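PDB 2HSI: putative peptidase M23 from Pseudomonas aeruginosa PAO1, which is of unknown function but binds a zinc ion and is probably a metalloendopeptidase of the M23 type. Local coordinates for residues Pro49-Phe54 against Arg68-Val73. Numbering follows the deposited sequence.
Sequences PPPRAF and RRWIAV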
ATOM      1  N   PRO A  49       4.549  19.588 -16.790  1.00 20.37           N
ATOM      2  CA  PRO A  49       4.229  18.201 -17.138  1.00 19.60           C
ATOM      3  C   PRO A  49       4.538  17.272 -15.953  1.00 22.70           C
ATOM      4  O   PRO A  49       5.370  17.632 -15.106  1.00 18.65           O
ATOM      5  CB  PRO A  49       5.152  17.921 -18.333  1.00 20.02           C
ATOM      6  CG  PRO A  49       5.438  19.250 -18.901  1.00 21.34           C
ATOM      7  CD  PRO A  49       5.552  20.151 -17.705  1.00 16.35           C
ATOM      8  N   PRO A  50       3.841  16.115 -15.856  1.00 24.36           N
ATOM      9  CA  PRO A  50       4.086  15.204 -14.731  1.00 21.77           C
ATOM     10  C   PRO A  50       5.512  14.656 -14.707  1.00 22.55           C
ATOM     11  O   PRO A  50       5.974  14.092 -15.700  1.00 20.83           O
ATOM     12  CB  PRO A  50       3.085  14.065 -14.964  1.00 22.54           C
ATOM     13  CG  PRO A  50       2.095  14.592 -15.914  1.00 23.08           C
ATOM     14  CD  PRO A  50       2.784  15.606 -16.750  1.00 22.38           C
ATOM     15  N   PRO A  51       6.224  14.859 -13.587  1.00 20.54           N
ATOM     16  CA  PRO A  51       7.531  14.247 -13.496  1.00 16.91           C
ATOM     17  C   PRO A  51       7.400  12.788 -13.069  1.00 14.69           C
ATOM     18  O   PRO A  51       6.347  12.379 -12.563  1.00 15.18           O
ATOM     19  CB  PRO A  51       8.210  15.059 -12.397  1.00 14.49           C
ATOM     20  CG  PRO A  51       7.118  15.488 -11.509  1.00 15.11           C
ATOM     21  CD  PRO A  51       5.896  15.642 -12.383  1.00 18.79           C
ATOM     22  N   ARG A  52       8.468  12.024 -13.244  1.00 14.13           N
ATOM     23  CA  ARG A  52       8.543  10.691 -12.654  1.00 17.14           C
ATOM     24  C   ARG A  52       9.545  10.746 -11.492  1.00 15.99           C
ATOM     25  O   ARG A  52      10.487  11.533 -11.515  1.00 17.76           O
ATOM     26  CB  ARG A  52       8.997   9.667 -13.683  1.00 15.32           C
ATOM     27  CG  ARG A  52       7.940   9.260 -14.695  1.00 23.44           C
ATOM     28  CD  ARG A  52       8.424   8.043 -15.488  1.00 22.78           C
ATOM     29  NE  ARG A  52       7.338   7.382 -16.210  1.00 37.04           N
ATOM     30  CZ  ARG A  52       7.166   7.427 -17.532  1.00 50.15           C
ATOM     31  NH1 ARG A  52       8.015   8.092 -18.305  1.00 40.95           N
ATOM     32  NH2 ARG A  52       6.142   6.793 -18.087  1.00 60.80           N
ATOM     33  N   ALA A  53       9.328   9.919 -10.477  1.00 16.96           N
ATOM     34  CA  ALA A  53      10.208   9.915  -9.306  1.00 13.17           C
ATOM     35  C   ALA A  53      10.539   8.483  -8.918  1.00 17.82           C
ATOM     36  O   ALA A  53       9.752   7.582  -9.169  1.00 15.29           O
ATOM     37  CB  ALA A  53       9.557  10.642  -8.148  1.00 15.98           C
ATOM     38  N   PHE A  54      11.714   8.292  -8.315  1.00 16.92           N
ATOM     39  CA  PHE A  54      12.236   6.970  -7.963  1.00 17.79           C
ATOM     40  C   PHE A  54      12.891   7.053  -6.594  1.00 14.21           C
ATOM     41  O   PHE A  54      13.645   7.995  -6.324  1.00 14.35           O
ATOM     42  CB  PHE A  54      13.271   6.487  -8.991  1.00 20.79           C
ATOM     43  CG  PHE A  54      12.697   6.194 -10.347  1.00 17.90           C
ATOM     44  CD1 PHE A  54      12.277   4.907 -10.668  1.00 19.88           C
ATOM     45  CD2 PHE A  54      12.580   7.202 -11.310  1.00 18.36           C
ATOM     46  CE1 PHE A  54      11.748   4.629 -11.918  1.00 20.87           C
ATOM     47  CE2 PHE A  54      12.044   6.934 -12.550  1.00 19.00           C
ATOM     48  CZ  PHE A  54      11.630   5.648 -12.857  1.00 20.06           C
ATOM     49  N   ARG A  68      -1.948  21.690  -7.481  1.00 17.83           N
ATOM     50  CA  ARG A  68      -0.855  22.644  -7.587  1.00 21.97           C
ATOM     51  C   ARG A  68       0.476  21.938  -7.862  1.00 23.85           C
ATOM     52  O   ARG A  68       0.614  21.272  -8.888  1.00 21.00           O
ATOM     53  CB  ARG A  68      -0.818  23.567  -6.365  1.00 26.44           C
ATOM     54  CG  ARG A  68      -2.196  24.156  -6.049  1.00 30.49           C
ATOM     55  CD  ARG A  68      -2.141  25.300  -5.064  1.00 31.94           C
ATOM     56  NE  ARG A  68      -3.406  26.036  -5.036  1.00 36.97           N
ATOM     57  CZ  ARG A  68      -4.451  25.734  -4.269  1.00 45.38           C
ATOM     58  NH1 ARG A  68      -4.410  24.700  -3.435  1.00 40.06           N
ATOM     59  NH2 ARG A  68      -5.546  26.480  -4.331  1.00 51.80           N
ATOM     60  N   ARG A  69       1.436  22.084  -6.950  1.00 16.37           N
ATOM     61  CA  ARG A  69       2.784  21.560  -7.142  1.00 21.01           C
ATOM     62  C   ARG A  69       2.763  20.039  -7.159  1.00 12.88           C
ATOM     63  O   ARG A  69       1.927  19.403  -6.488  1.00 17.89           O
ATOM     64  CB  ARG A  69       3.741  22.060  -6.041  1.00 15.72           C
ATOM     65  CG  ARG A  69       3.377  21.539  -4.653  1.00 20.73           C
ATOM     66  CD  ARG A  69       4.367  21.886  -3.568  1.00 29.81           C
ATOM     67  NE  ARG A  69       3.893  21.331  -2.304  1.00 28.50           N
ATOM     68  CZ  ARG A  69       4.540  21.375  -1.145  1.00 27.93           C
ATOM     69  NH1 ARG A  69       5.728  21.957  -1.032  1.00 27.82           N
ATOM     70  NH2 ARG A  69       3.985  20.829  -0.083  1.00 30.49           N
ATOM     71  N   TRP A  70       3.661  19.472  -7.960  1.00 15.68           N
ATOM     72  CA  TRP A  70       3.902  18.036  -7.974  1.00 20.60           C
ATOM     73  C   TRP A  70       4.642  17.578  -6.723  1.00 18.19           C
ATOM     74  O   TRP A  70       5.687  18.134  -6.338  1.00 17.49           O
ATOM     75  CB  TRP A  70       4.672  17.623  -9.224  1.00 16.87           C
ATOM     76  CG  TRP A  70       3.903  17.753 -10.503  1.00 16.06           C
ATOM     77  CD1 TRP A  70       4.103  18.684 -11.495  1.00 18.40           C
ATOM     78  CD2 TRP A  70       2.825  16.909 -10.957  1.00 15.68           C
ATOM     79  NE1 TRP A  70       3.211  18.469 -12.528  1.00 21.59           N
ATOM     80  CE2 TRP A  70       2.423  17.387 -12.225  1.00 15.07           C
ATOM     81  CE3 TRP A  70       2.174  15.786 -10.420  1.00 15.86           C
ATOM     82  CZ2 TRP A  70       1.380  16.786 -12.961  1.00 15.07           C
ATOM     83  CZ3 TRP A  70       1.140  15.191 -11.152  1.00 20.10           C
ATOM     84  CH2 TRP A  70       0.752  15.702 -12.405  1.00 18.11           C
ATOM     85  N   ILE A  71       4.080  16.563  -6.081  1.00 16.10           N
ATOM     86  CA  ILE A  71       4.684  15.983  -4.886  1.00 18.53           C
ATOM     87  C   ILE A  71       4.830  14.474  -5.087  1.00 19.20           C
ATOM     88  O   ILE A  71       4.045  13.861  -5.813  1.00 17.02           O
ATOM     89  CB  ILE A  71       3.860  16.294  -3.593  1.00 16.36           C
ATOM     90  CG1 ILE A  71       2.374  15.974  -3.799  1.00 17.74           C
ATOM     91  CG2 ILE A  71       4.045  17.757  -3.144  1.00 17.82           C
ATOM     92  CD1 ILE A  71       1.546  15.911  -2.523  1.00 26.37           C
ATOM     93  N   ALA A  72       5.860  13.888  -4.478  1.00 17.06           N
ATOM     94  CA  ALA A  72       5.940  12.427  -4.367  1.00 14.69           C
ATOM     95  C   ALA A  72       5.420  11.989  -2.998  1.00 16.70           C
ATOM     96  O   ALA A  72       5.650  12.661  -1.983  1.00 17.25           O
ATOM     97  CB  ALA A  72       7.373  11.945  -4.577  1.00 15.48           C
ATOM     98  N   VAL A  73       4.710  10.865  -2.968  1.00 17.98           N
ATOM     99  CA  VAL A  73       4.201  10.286  -1.726  1.00 18.72           C
ATOM    100  C   VAL A  73       4.939   8.961  -1.605  1.00 18.65           C
ATOM    101  O   VAL A  73       4.639   8.008  -2.334  1.00 16.04           O
ATOM    102  CB  VAL A  73       2.652  10.102  -1.760  1.00 14.71           C
ATOM    103  CG1 VAL A  73       2.140   9.418  -0.499  1.00 18.55           C
ATOM    104  CG2 VAL A  73       1.956  11.452  -1.920  1.00 18.57           C
TER
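One face of the Trp70 indole is covered by Pro50 and Pro51. Pro51 CD sits 3.5 Å from the centroid of the five-membered ring, only 12° off the ring normal, which defines a CH-pi contact over the pyrrole half. Pro50 CA lies over the same face on the benzene half, less centrally, 4.0 Å from the centroid of the six-membered ring and 27° off the normal, while its CG packs 3.7 Å from Trp70 CZ2. The two prolines thus divide the bicyclic ring between them. Pro49 O approaches obliquely; at 3.5 Å from Trp70 NE1 its angle is too poor for a hydrogen bond, and the indole N-H is instead bonded to Gly48 O. With chi1 at -68°, CG stands beside the backbone N and anti to the carbonyl carbon, which carries the indole out to the prolines; the bond to Gly48 O probably helps hold the ring in that rotation. Further along, Ala53 CB and Ala72 CB face each other at 4.4 Å, a looser apolar touch. No hydrogen bond joins the two segments, as expected of strands that are not sheet neighbours: in the antiparallel sheet of the N-terminal M23 domain, strand 58-64 runs between 52-55 and 70-75. Val62 on this intervening strand touches both Trp70 and Ala53, Val60 packs on Ala72, and Val89 of strand 83-90 adjoins Pro51.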